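Local coordinates for siderophore periplasmic binding protein (Thermobifida fusca, PDB 5DH0), which probably binds a ferric siderophore such as fuscachelin outside the cell membrane and presents it for uptake, as in related iron-siderophore binding proteins, at residues A140-R145 with G207-H212; T177-Q182 with E304-L309; F188-G193 with F248-A253; H282-S287 with N296-Q301. All coordinates share one frame; numbering follows the deposited sequence.

Contact 1: A140-R145 with G207-H212; sequences AGSGLR and GGEILH
A salt bridge between Arg145 and Glu209 joins the first turn of helix 142-154 to helix 206-213. The two-lobed fold is that of a periplasmic binding protein. Helix 142-154 follows the last strand of the parallel five-stranded sheet, and helix 206-213 packs against the mixed sheet, so the bridge joins a helix that follows one sheet to a helix packed on the other.

Arg145 grips end-on with both terminal nitrogens, and both use the same oxygen. NH2 lies 3.1 Å from Glu209 OE1 with an angle of 157° at the hydrogen, on the syn lone pair. NH1 lies 3.3 Å from Glu209 OE1 and meets it from above the carboxylate plane. OE1 itself sits in the guanidinium plane, while the two planar groups are turned 48° against each other. Arg145 CG stands between the backbone N and the carbonyl carbon (chi1 57°). From there the chain runs extended to NE, back along the helix toward Ser142, which puts the guanidinium against the first turn. Ser142 CA then lies 3.5 Å above the guanidinium plane, over its centre. Glu209 bends at chi2, and its CG packs 3.9 Å from Gly141 CA.

The second oxygen, OE2, is turned to the start of the helix, 3.5 Å from Ser142 N. That N-H gives a hydrogen bond to a water, 3.1 Å from Ser142 N to the water oxygen. Ile210 CG1 lies 4.1 Å from Arg145 NH1, beside the bridge.

The carboxylate therefore faces both a guanidinium and the N-terminal end of a helix. Both would tend to keep it ionised.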
loop_
_atom_site.group_PDB
_atom_site.type_symbol
_atom_site.label_atom_id
_atom_site.label_comp_id
_atom_site.label_asym_id
_atom_site.label_seq_id
_atom_site.Cartn_x
_atom_site.Cartn_y
_atom_site.Cartn_z
ATOM N N ALA A 140 18.407 -4.363 -13.308
ATOM C CA ALA A 140 19.206 -3.920 -12.186
ATOM C C ALA A 140 18.875 -4.803 -10.982
ATOM O O ALA A 140 19.055 -4.398 -9.835
ATOM C CB ALA A 140 18.933 -2.449 -11.882
ATOM N N GLY A 141 18.372 -6.007 -11.261
ATOM C CA GLY A 141 17.966 -6.947 -10.225
ATOM C C GLY A 141 18.875 -8.158 -10.162
ATOM O O GLY A 141 20.099 -8.015 -10.099
ATOM N N SER A 142 18.296 -9.357 -10.194
ATOM C CA SER A 142 19.116 -10.569 -10.104
ATOM C C SER A 142 20.068 -10.717 -11.305
ATOM O O SER A 142 21.042 -11.456 -11.230
ATOM C CB SER A 142 18.230 -11.813 -9.964
ATOM O OG SER A 142 17.401 -12.014 -11.100
ATOM N N GLY A 143 19.803 -10.003 -12.400
ATOM C CA GLY A 143 20.696 -10.017 -13.550
ATOM C C GLY A 143 22.138 -9.648 -13.219
ATOM O O GLY A 143 23.082 -10.206 -13.782
ATOM N N LEU A 144 22.298 -8.706 -12.293
ATOM C CA LEU A 144 23.599 -8.223 -11.843
ATOM C C LEU A 144 24.413 -9.280 -11.102
ATOM O O LEU A 144 25.524 -9.631 -11.517
ATOM C CB LEU A 144 23.415 -7.009 -10.928
ATOM C CG LEU A 144 23.476 -5.619 -11.552
ATOM C CD1 LEU A 144 23.191 -4.542 -10.495
ATOM C CD2 LEU A 144 24.852 -5.409 -12.165
ATOM N N ARG A 145 23.861 -9.786 -9.996
ATOM C CA ARG A 145 24.620 -10.692 -9.153
ATOM C C ARG A 145 24.851 -12.011 -9.895
ATOM O O ARG A 145 25.825 -12.724 -9.617
ATOM C CB ARG A 145 23.921 -10.908 -7.808
ATOM C CG ARG A 145 22.497 -11.432 -7.879
ATOM C CD ARG A 145 21.872 -11.453 -6.480
ATOM N NE ARG A 145 20.457 -11.813 -6.515
ATOM C CZ ARG A 145 19.462 -10.933 -6.563
ATOM N NH1 ARG A 145 19.712 -9.626 -6.563
ATOM N NH2 ARG A 145 18.212 -11.364 -6.598
ATOM N N GLY A 207 18.395 -2.824 -3.856
ATOM C CA GLY A 207 17.824 -3.301 -2.610
ATOM C C GLY A 207 16.329 -3.541 -2.665
ATOM O O GLY A 207 15.801 -4.369 -1.903
ATOM N N GLY A 208 15.635 -2.811 -3.543
ATOM C CA GLY A 208 14.195 -2.957 -3.695
ATOM C C GLY A 208 13.839 -4.342 -4.236
ATOM O O GLY A 208 12.835 -4.945 -3.862
ATOM N N GLU A 209 14.680 -4.839 -5.134
ATOM C CA GLU A 209 14.487 -6.144 -5.714
ATOM C C GLU A 209 14.735 -7.238 -4.671
ATOM O O GLU A 209 14.043 -8.252 -4.669
ATOM C CB GLU A 209 15.394 -6.334 -6.926
ATOM C CG GLU A 209 14.936 -7.462 -7.828
ATOM C CD GLU A 209 15.669 -8.781 -7.555
ATOM O OE1 GLU A 209 16.520 -8.805 -6.634
ATOM O OE2 GLU A 209 15.394 -9.791 -8.262
ATOM N N ILE A 210 15.689 -7.016 -3.769
ATOM C CA ILE A 210 15.949 -7.992 -2.714
ATOM C C ILE A 210 14.822 -8.035 -1.698
ATOM O O ILE A 210 14.402 -9.115 -1.282
ATOM C CB ILE A 210 17.284 -7.722 -2.009
ATOM C CG1 ILE A 210 18.417 -8.106 -2.951
ATOM C CG2 ILE A 210 17.403 -8.579 -0.761
ATOM C CD1 ILE A 210 19.711 -7.488 -2.595
ATOM N N LEU A 211 14.306 -6.872 -1.321
ATOM C CA LEU A 211 13.123 -6.833 -0.471
ATOM C C LEU A 211 11.967 -7.558 -1.158
ATOM O O LEU A 211 11.241 -8.321 -0.519
ATOM C CB LEU A 211 12.728 -5.396 -0.143
ATOM C CG LEU A 211 13.539 -4.742 0.973
ATOM C CD1 LEU A 211 13.480 -3.230 0.845
ATOM C CD2 LEU A 211 13.000 -5.188 2.324
ATOM N N HIS A 212 11.804 -7.324 -2.457
ATOM C CA HIS A 212 10.739 -7.975 -3.206
ATOM C C HIS A 212 10.958 -9.503 -3.247
ATOM O O HIS A 212 10.050 -10.271 -2.953
ATOM C CB HIS A 212 10.657 -7.397 -4.616
ATOM C CG HIS A 212 9.524 -7.941 -5.432
ATOM N ND1 HIS A 212 8.197 -7.726 -5.109
ATOM C CD2 HIS A 212 9.518 -8.681 -6.568
ATOM C CE1 HIS A 212 7.426 -8.314 -6.007
ATOM N NE2 HIS A 212 8.202 -8.905 -6.901
HETATM O O HOH W 1 15.222 -9.575 -10.689
#

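Contact 2: T177-Q182 with E304-L309; sequences TAYADQ and EVLKGL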
loop_
_atom_site.group_PDB
_atom_site.type_symbol
_atom_site.label_atom_id
_atom_site.label_comp_id
_atom_site.label_asym_id
_atom_site.label_seq_id
_atom_site.Cartn_x
_atom_site.Cartn_y
_atom_site.Cartn_z
ATOM N N THR A 177 10.493 -17.386 6.517
ATOM C CA THR A 177 9.711 -18.156 7.480
ATOM C C THR A 177 9.778 -17.592 8.903
ATOM O O THR A 177 8.759 -17.472 9.577
ATOM C CB THR A 177 10.171 -19.609 7.514
ATOM O OG1 THR A 177 10.113 -20.164 6.190
ATOM C CG2 THR A 177 9.286 -20.407 8.432
ATOM N N ALA A 178 10.977 -17.241 9.353
ATOM C CA ALA A 178 11.176 -16.761 10.712
ATOM C C ALA A 178 10.450 -15.444 11.017
ATOM O O ALA A 178 10.038 -15.204 12.158
ATOM C CB ALA A 178 12.652 -16.601 10.982
ATOM N N TYR A 179 10.300 -14.576 10.019
ATOM C CA TYR A 179 9.648 -13.293 10.282
ATOM C C TYR A 179 8.426 -13.125 9.417
ATOM O O TYR A 179 8.059 -12.011 9.079
ATOM C CB TYR A 179 10.623 -12.123 10.067
ATOM C CG TYR A 179 11.884 -12.282 10.880
ATOM C CD1 TYR A 179 11.981 -11.751 12.161
ATOM C CD2 TYR A 179 12.961 -13.018 10.386
ATOM C CE1 TYR A 179 13.135 -11.923 12.915
ATOM C CE2 TYR A 179 14.115 -13.194 11.129
ATOM C CZ TYR A 179 14.197 -12.648 12.391
ATOM O OH TYR A 179 15.353 -12.831 13.122
ATOM N N ALA A 180 7.785 -14.240 9.077
ATOM C CA ALA A 180 6.626 -14.228 8.190
ATOM C C ALA A 180 5.572 -13.222 8.637
ATOM O O ALA A 180 4.932 -12.566 7.802
ATOM C CB ALA A 180 6.022 -15.618 8.095
ATOM N N ASP A 181 5.396 -13.092 9.949
ATOM C CA ASP A 181 4.402 -12.167 10.480
ATOM C C ASP A 181 4.820 -10.713 10.261
ATOM O O ASP A 181 3.997 -9.872 9.893
ATOM C CB ASP A 181 4.155 -12.423 11.974
ATOM C CG ASP A 181 3.405 -13.729 12.242
ATOM O OD1 ASP A 181 3.023 -14.429 11.279
ATOM O OD2 ASP A 181 3.177 -14.040 13.431
ATOM N N GLN A 182 6.094 -10.415 10.497
ATOM C CA GLN A 182 6.600 -9.061 10.284
ATOM C C GLN A 182 6.557 -8.696 8.801
ATOM O O GLN A 182 6.109 -7.613 8.448
ATOM C CB GLN A 182 8.027 -8.909 10.819
ATOM C CG GLN A 182 8.165 -8.935 12.336
ATOM C CD GLN A 182 8.252 -10.341 12.905
ATOM O OE1 GLN A 182 7.960 -11.327 12.226
ATOM N NE2 GLN A 182 8.692 -10.438 14.152
ATOM N N GLU A 304 18.113 -7.966 10.619
ATOM C CA GLU A 304 18.373 -7.157 11.806
ATOM C C GLU A 304 17.242 -6.155 12.106
ATOM O O GLU A 304 16.872 -5.962 13.268
ATOM C CB GLU A 304 19.704 -6.424 11.648
ATOM C CG GLU A 304 20.208 -5.719 12.907
ATOM C CD GLU A 304 20.781 -6.681 13.958
ATOM O OE1 GLU A 304 20.663 -7.923 13.806
ATOM O OE2 GLU A 304 21.374 -6.183 14.940
ATOM N N VAL A 305 16.675 -5.537 11.072
ATOM C CA VAL A 305 15.545 -4.634 11.273
ATOM C C VAL A 305 14.294 -5.380 11.723
ATOM O O VAL A 305 13.597 -4.950 12.649
ATOM C CB VAL A 305 15.215 -3.839 9.995
ATOM C CG1 VAL A 305 13.824 -3.211 10.084
ATOM C CG2 VAL A 305 16.259 -2.765 9.773
ATOM N N LEU A 306 14.011 -6.495 11.056
ATOM C CA LEU A 306 12.855 -7.317 11.385
ATOM C C LEU A 306 12.848 -7.753 12.863
ATOM O O LEU A 306 11.795 -7.757 13.497
ATOM C CB LEU A 306 12.815 -8.533 10.456
ATOM C CG LEU A 306 12.520 -8.204 8.987
ATOM C CD1 LEU A 306 12.860 -9.370 8.076
ATOM C CD2 LEU A 306 11.070 -7.832 8.806
ATOM N N LYS A 307 14.020 -8.096 13.402
ATOM C CA LYS A 307 14.157 -8.494 14.813
ATOM C C LYS A 307 13.623 -7.426 15.776
ATOM O O LYS A 307 13.045 -7.750 16.810
ATOM C CB LYS A 307 15.620 -8.796 15.154
ATOM C CG LYS A 307 16.123 -10.173 14.739
ATOM C CD LYS A 307 17.589 -10.364 15.146
ATOM C CE LYS A 307 18.292 -11.423 14.291
ATOM N NZ LYS A 307 19.686 -11.712 14.752
ATOM N N GLY A 308 13.829 -6.156 15.447
ATOM C CA GLY A 308 13.274 -5.077 16.245
ATOM C C GLY A 308 11.845 -4.762 15.840
ATOM O O GLY A 308 11.260 -3.781 16.299
ATOM N N LEU A 309 11.286 -5.616 14.982
ATOM C CA LEU A 309 9.970 -5.417 14.370
ATOM C C LEU A 309 9.813 -4.013 13.773
ATOM O O LEU A 309 9.885 -3.828 12.553
ATOM C CB LEU A 309 8.862 -5.708 15.395
ATOM C CG LEU A 309 8.462 -7.195 15.506
ATOM C CD1 LEU A 309 9.571 -8.053 16.141
ATOM C CD2 LEU A 309 7.121 -7.403 16.218
#
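Gln182 and Leu309 have the nearest CA atoms across the contact, 6.4 Å apart. The contact joins the end of helix 158-178 and the start of helix 180-185 to the C-terminal end of helix 292-307. Helices 180-185 and 292-307 pack by the mixed sheet of the periplasmic binding protein fold; helix 158-178 is consistent with this family's long interlobe helix. Tyr179 leaves helical geometry between the first two helices and stands at the N-cap position of the second. Across from it, the chain end turns back: Leu309 N bonds to Leu306 O at 2.7 Å.

Tyr179 and Leu306 carry the packing. CG of Tyr179 is anti to its carbonyl carbon (chi1 -55°), and the ring extends across to helix 292-307. Leu306 CB lies over one face in a CH-pi contact, 4.1 Å from the ring centroid and 27° off the normal. Leu306 CD2 points instead to Gln182 and meets its CB at 3.8 Å. Gln182 CG lies against Leu309 CG at 3.6 Å. No hydrogen bond crosses between the segments. At the solvent side, the extended chain of Lys307 crosses the end of the tyrosine, with CG 3.2 Å from Tyr179 OH.

Contact 3: F188-G193 with F248-A253; sequences FALVFG and FYETDA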
loop_
_atom_site.group_PDB
_atom_site.type_symbol
_atom_site.label_atom_id
_atom_site.label_comp_id
_atom_site.label_asym_id
_atom_site.label_seq_id
_atom_site.Cartn_x
_atom_site.Cartn_y
_atom_site.Cartn_z
ATOM N N PHE A 188 7.810 -1.589 3.702
ATOM C CA PHE A 188 9.160 -1.041 3.563
ATOM C C PHE A 188 9.279 0.010 2.469
ATOM O O PHE A 188 8.448 0.082 1.557
ATOM C CB PHE A 188 10.159 -2.157 3.265
ATOM C CG PHE A 188 10.388 -3.067 4.411
ATOM C CD1 PHE A 188 9.512 -4.111 4.670
ATOM C CD2 PHE A 188 11.474 -2.880 5.248
ATOM C CE1 PHE A 188 9.722 -4.942 5.745
ATOM C CE2 PHE A 188 11.684 -3.713 6.320
ATOM C CZ PHE A 188 10.806 -4.748 6.569
ATOM N N ALA A 189 10.331 0.817 2.554
ATOM C CA ALA A 189 10.680 1.731 1.472
ATOM C C ALA A 189 12.182 1.905 1.437
ATOM O O ALA A 189 12.820 2.020 2.486
ATOM C CB ALA A 189 9.999 3.058 1.641
ATOM N N LEU A 190 12.745 1.890 0.231
ATOM C CA LEU A 190 14.160 2.152 0.048
ATOM C C LEU A 190 14.337 3.437 -0.761
ATOM O O LEU A 190 13.846 3.561 -1.894
ATOM C CB LEU A 190 14.858 0.981 -0.633
ATOM C CG LEU A 190 16.289 1.351 -1.021
ATOM C CD1 LEU A 190 17.118 1.730 0.213
ATOM C CD2 LEU A 190 16.951 0.237 -1.819
ATOM N N VAL A 191 15.028 4.406 -0.163
ATOM C CA VAL A 191 15.148 5.729 -0.769
ATOM C C VAL A 191 16.600 6.134 -0.925
ATOM O O VAL A 191 17.461 5.629 -0.201
ATOM C CB VAL A 191 14.412 6.816 0.069
ATOM C CG1 VAL A 191 12.917 6.452 0.276
ATOM C CG2 VAL A 191 15.119 7.045 1.406
ATOM N N PHE A 192 16.865 7.041 -1.873
ATOM C CA PHE A 192 18.151 7.757 -1.942
ATOM C C PHE A 192 17.948 9.186 -2.467
ATOM O O PHE A 192 16.960 9.481 -3.144
ATOM C CB PHE A 192 19.187 6.994 -2.805
ATOM C CG PHE A 192 18.797 6.818 -4.250
ATOM C CD1 PHE A 192 18.113 5.686 -4.665
ATOM C CD2 PHE A 192 19.149 7.767 -5.213
ATOM C CE1 PHE A 192 17.769 5.515 -6.001
ATOM C CE2 PHE A 192 18.801 7.593 -6.544
ATOM C CZ PHE A 192 18.115 6.472 -6.935
ATOM N N GLY A 193 18.861 10.082 -2.119
ATOM C CA GLY A 193 18.747 11.473 -2.539
ATOM C C GLY A 193 19.449 11.762 -3.857
ATOM O O GLY A 193 20.500 11.197 -4.165
ATOM N N PHE A 248 14.445 2.516 4.663
ATOM C CA PHE A 248 15.884 2.390 4.444
ATOM C C PHE A 248 16.389 3.533 3.558
ATOM O O PHE A 248 15.705 3.946 2.605
ATOM C CB PHE A 248 16.216 1.065 3.763
ATOM C CG PHE A 248 16.172 -0.126 4.665
ATOM C CD1 PHE A 248 17.211 -0.381 5.555
ATOM C CD2 PHE A 248 15.116 -1.024 4.589
ATOM C CE1 PHE A 248 17.175 -1.507 6.382
ATOM C CE2 PHE A 248 15.074 -2.151 5.402
ATOM C CZ PHE A 248 16.101 -2.392 6.300
ATOM N N TYR A 249 17.583 4.034 3.851
ATOM C CA TYR A 249 18.246 4.971 2.945
ATOM C C TYR A 249 19.605 4.398 2.544
ATOM O O TYR A 249 20.355 3.896 3.368
ATOM C CB TYR A 249 18.389 6.386 3.581
ATOM C CG TYR A 249 19.127 6.439 4.916
ATOM C CD1 TYR A 249 18.443 6.335 6.129
ATOM C CD2 TYR A 249 20.501 6.592 4.969
ATOM C CE1 TYR A 249 19.119 6.374 7.344
ATOM C CE2 TYR A 249 21.166 6.632 6.176
ATOM C CZ TYR A 249 20.474 6.523 7.353
ATOM O OH TYR A 249 21.159 6.565 8.536
ATOM N N GLU A 250 19.930 4.481 1.267
ATOM C CA GLU A 250 21.236 4.044 0.786
ATOM C C GLU A 250 22.404 4.800 1.426
ATOM O O GLU A 250 22.342 6.015 1.630
ATOM C CB GLU A 250 21.278 4.179 -0.739
ATOM C CG GLU A 250 20.250 3.258 -1.420
ATOM C CD GLU A 250 20.366 3.230 -2.936
ATOM O OE1 GLU A 250 21.050 4.139 -3.479
ATOM O OE2 GLU A 250 19.780 2.298 -3.575
ATOM N N THR A 251 23.461 4.066 1.764
ATOM C CA THR A 251 24.703 4.662 2.267
ATOM C C THR A 251 25.879 3.990 1.600
ATOM O O THR A 251 25.689 3.067 0.814
ATOM C CB THR A 251 24.869 4.502 3.784
ATOM O OG1 THR A 251 24.935 3.103 4.115
ATOM C CG2 THR A 251 23.718 5.159 4.538
ATOM N N ASP A 252 27.092 4.433 1.922
ATOM C CA ASP A 252 28.287 3.757 1.422
ATOM C C ASP A 252 28.667 2.646 2.378
ATOM O O ASP A 252 28.003 2.463 3.391
ATOM C CB ASP A 252 29.452 4.741 1.223
ATOM C CG ASP A 252 30.022 5.304 2.535
ATOM O OD1 ASP A 252 29.578 4.942 3.651
ATOM O OD2 ASP A 252 30.935 6.155 2.433
ATOM N N ALA A 253 29.743 1.927 2.078
ATOM C CA ALA A 253 30.137 0.774 2.895
ATOM C C ALA A 253 30.418 1.112 4.370
ATOM O O ALA A 253 30.404 0.217 5.223
ATOM C CB ALA A 253 31.339 0.100 2.284
#
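Phe248 uses both of its backbone polar groups on the neighbouring strand 187-193. Its N-H points at Ala189 O, 2.8 Å from Phe248 N, and the bond is nearly straight at 165°. Its carbonyl O accepts from Val191 N at 2.9 Å, with the donor tilted somewhat from the carbonyl plane. Val191 O then takes Glu250 N at 3.1 Å. Two of these oxygens also receive CA-H contacts: Phe248 O from Leu190 CA, and Val191 O from Tyr249 CA at 3.3 Å.

This is parallel pairing in the mixed sheet of one lobe of the periplasmic binding protein fold, with Leu190 beside Phe248 and Val191 beside Tyr249. The alternate groups are used elsewhere. Leu190 and Phe192 bond to Val201 and Ala199 of antiparallel strand 197-201, and Tyr249 bonds to His282 of strand 281-284.

On the face of Leu190 and Phe248, Leu190 CD1 rests on Phe248 CB at 3.7 Å. The rings of Phe188 and Phe248 lie side by side and point the same way. Phe188 CD2 meets the edge of the Phe248 ring at CE2. On the other face, Val191 CG2 touches Tyr249 CB at 4.0 Å.

Glu250 sends its extended chain alongside Phe192, with carboxylate and ring planes only 15° apart. CG of Phe192 stands between its backbone N and carbonyl carbon (chi1 62°), which lays the ring beside the acid. Glu250 OE1 lies 3.5 Å from Phe192 CB. The other oxygen, OE2, is hydrogen-bonded to Ser287 OG.

Contact 4: H282-S287 with N296-Q301; sequences HPLRYS and NIVLDQ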
loop_
_atom_site.group_PDB
_atom_site.type_symbol
_atom_site.label_atom_id
_atom_site.label_comp_id
_atom_site.label_asym_id
_atom_site.label_seq_id
_atom_site.Cartn_x
_atom_site.Cartn_y
_atom_site.Cartn_z
ATOM N N HIS A 282 16.651 3.521 8.754
ATOM C CA HIS A 282 17.881 2.768 8.940
ATOM C C HIS A 282 18.744 2.901 7.712
ATOM O O HIS A 282 18.238 2.983 6.599
ATOM C CB HIS A 282 17.583 1.281 9.201
ATOM C CG HIS A 282 16.702 1.039 10.387
ATOM N ND1 HIS A 282 17.201 0.820 11.653
ATOM C CD2 HIS A 282 15.353 1.000 10.501
ATOM C CE1 HIS A 282 16.197 0.658 12.496
ATOM N NE2 HIS A 282 15.065 0.765 11.824
ATOM N N PRO A 283 20.056 2.920 7.904
ATOM C CA PRO A 283 20.943 2.892 6.738
ATOM C C PRO A 283 20.931 1.515 6.074
ATOM O O PRO A 283 20.550 0.532 6.721
ATOM C CB PRO A 283 22.317 3.214 7.334
ATOM C CG PRO A 283 22.209 2.765 8.753
ATOM C CD PRO A 283 20.792 3.025 9.172
ATOM N N LEU A 284 21.331 1.454 4.804
ATOM C CA LEU A 284 21.445 0.193 4.077
ATOM C C LEU A 284 22.660 0.200 3.155
ATOM O O LEU A 284 22.662 0.868 2.139
ATOM C CB LEU A 284 20.186 -0.085 3.257
ATOM C CG LEU A 284 20.232 -1.428 2.527
ATOM C CD1 LEU A 284 20.207 -2.592 3.514
ATOM C CD2 LEU A 284 19.102 -1.548 1.511
ATOM N N ARG A 285 23.684 -0.551 3.523
ATOM C CA ARG A 285 24.883 -0.707 2.722
ATOM C C ARG A 285 24.714 -1.738 1.595
ATOM O O ARG A 285 23.887 -2.652 1.693
ATOM C CB ARG A 285 26.038 -1.137 3.620
ATOM C CG ARG A 285 26.439 -0.129 4.662
ATOM C CD ARG A 285 26.754 -0.852 5.945
ATOM N NE ARG A 285 27.741 -1.890 5.709
ATOM C CZ ARG A 285 27.647 -3.123 6.191
ATOM N NH1 ARG A 285 26.608 -3.466 6.945
ATOM N NH2 ARG A 285 28.603 -4.005 5.923
ATOM N N TYR A 286 25.526 -1.594 0.547
ATOM C CA TYR A 286 25.558 -2.499 -0.601
ATOM C C TYR A 286 24.182 -2.701 -1.212
ATOM O O TYR A 286 23.876 -3.773 -1.725
ATOM C CB TYR A 286 26.176 -3.841 -0.208
ATOM C CG TYR A 286 27.642 -3.702 0.120
ATOM C CD1 TYR A 286 28.564 -3.365 -0.871
ATOM C CD2 TYR A 286 28.107 -3.872 1.419
ATOM C CE1 TYR A 286 29.904 -3.216 -0.584
ATOM C CE2 TYR A 286 29.458 -3.724 1.720
ATOM C CZ TYR A 286 30.352 -3.394 0.715
ATOM O OH TYR A 286 31.696 -3.254 0.999
ATOM N N SER A 287 23.369 -1.654 -1.139
ATOM C CA SER A 287 22.071 -1.577 -1.789
ATOM C C SER A 287 22.118 -2.047 -3.234
ATOM O O SER A 287 21.174 -2.652 -3.719
ATOM C CB SER A 287 21.551 -0.130 -1.734
ATOM O OG SER A 287 20.373 0.035 -2.505
ATOM N N ASN A 296 23.922 -10.835 0.161
ATOM C CA ASN A 296 23.793 -11.416 1.504
ATOM C C ASN A 296 23.943 -10.382 2.623
ATOM O O ASN A 296 23.221 -10.423 3.613
ATOM C CB ASN A 296 24.794 -12.567 1.699
ATOM C CG ASN A 296 24.262 -13.895 1.162
ATOM O OD1 ASN A 296 23.168 -14.312 1.518
ATOM N ND2 ASN A 296 25.029 -14.553 0.300
ATOM N N ILE A 297 24.854 -9.427 2.463
ATOM C CA ILE A 297 24.988 -8.346 3.452
ATOM C C ILE A 297 23.698 -7.542 3.559
ATOM O O ILE A 297 23.273 -7.181 4.654
ATOM C CB ILE A 297 26.174 -7.442 3.100
ATOM C CG1 ILE A 297 27.464 -8.226 3.355
ATOM C CG2 ILE A 297 26.136 -6.128 3.886
ATOM C CD1 ILE A 297 28.648 -7.691 2.614
ATOM N N VAL A 298 23.041 -7.311 2.429
ATOM C CA VAL A 298 21.729 -6.665 2.437
ATOM C C VAL A 298 20.661 -7.463 3.217
ATOM O O VAL A 298 19.934 -6.883 4.030
ATOM C CB VAL A 298 21.230 -6.421 0.992
ATOM C CG1 VAL A 298 19.792 -5.962 0.994
ATOM C CG2 VAL A 298 22.110 -5.395 0.312
ATOM N N LEU A 299 20.561 -8.775 2.962
ATOM C CA LEU A 299 19.702 -9.668 3.758
ATOM C C LEU A 299 19.977 -9.578 5.245
ATOM O O LEU A 299 19.053 -9.539 6.046
ATOM C CB LEU A 299 19.887 -11.123 3.340
ATOM C CG LEU A 299 19.186 -11.526 2.064
ATOM C CD1 LEU A 299 19.325 -13.026 1.880
ATOM C CD2 LEU A 299 17.729 -11.091 2.153
ATOM N N ASP A 300 21.255 -9.570 5.618
ATOM C CA ASP A 300 21.617 -9.496 7.029
ATOM C C ASP A 300 21.117 -8.200 7.674
ATOM O O ASP A 300 20.772 -8.185 8.853
ATOM C CB ASP A 300 23.137 -9.639 7.212
ATOM N N GLN A 301 21.056 -7.119 6.900
ATOM C CA GLN A 301 20.605 -5.841 7.431
ATOM C C GLN A 301 19.084 -5.791 7.542
ATOM O O GLN A 301 18.541 -5.206 8.475
ATOM C CB GLN A 301 21.109 -4.682 6.562
ATOM C CG GLN A 301 22.611 -4.408 6.621
ATOM C CD GLN A 301 23.034 -3.350 5.605
ATOM O OE1 GLN A 301 22.997 -2.154 5.882
ATOM N NE2 GLN A 301 23.433 -3.793 4.427
#
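Ile297 is the first residue of helix segment 296-301 to meet Arg285 and Tyr286, which follow strand 281-284. Its CG2 lies over one face of the Arg285 guanidinium, 3.8 Å from NH2. The same methyl is 3.9 Å from Tyr286 CD2, and CD1 of Ile297 also reaches the tyrosine ring.

Val298 comes next. Its CG2 presses on the backbone of the turn, 3.1 Å from Tyr286 O. The other methyl, CG1, faces Leu284 CD1 at 4.2 Å. Tyr286 has left-handed backbone angles, and the chain turns there after the strand.

One turn further on, Gln301 supplies the polar link. Its side chain is extended beyond CG and brings the amide up beside Arg285. OE1 accepts from Arg285 N at 2.9 Å, in the carbonyl plane and on a lone pair, with an N-H...O angle of 162°. NE2 donates to Arg285 O at 3.0 Å, close to its own amide plane. The amide thus meets both backbone polar groups of one residue, much as a neighbouring strand would. A weak bond from NE2 back to Ile297 O also ties the amide to its own helix. Leu284 CD1 packs against this amide, 3.6 Å from NE2.

This C-terminal helix packs on the mixed sheet in one lobe of the two-lobed periplasmic binding protein fold. It runs nearly antiparallel to strand 282-284, with short axes at 169° and 9.7 Å apart. Leu284 also pairs with Tyr249 of strand 246-250. Leu299, pointing away from the strand, touches helix 158-178, and both Val298 and Leu299 touch Ile210 of helix 206-213.

Overall arrangement
Contact 3 is the buried one: a parallel strand pair joined by regular backbone bonds and apolar side chains. Contact 4 lies close by. Strands 246-250 and 281-284 are sheet neighbours, and Glu250 reaches Ser287, so the two meet at a polar point. Contacts 2 and 4 both use helix 292-307. In contact 4 a glutamine amide bonds to backbone, whereas contact 2, at the surface, is packing without hydrogen bonds. Contact 1 is partly buried and rests on charge. Its helix 206-213 packs on Leu190 and Phe188 of contact 3 and on Val298 and Leu299 of contact 4. Contacts 1 and 2 do not touch.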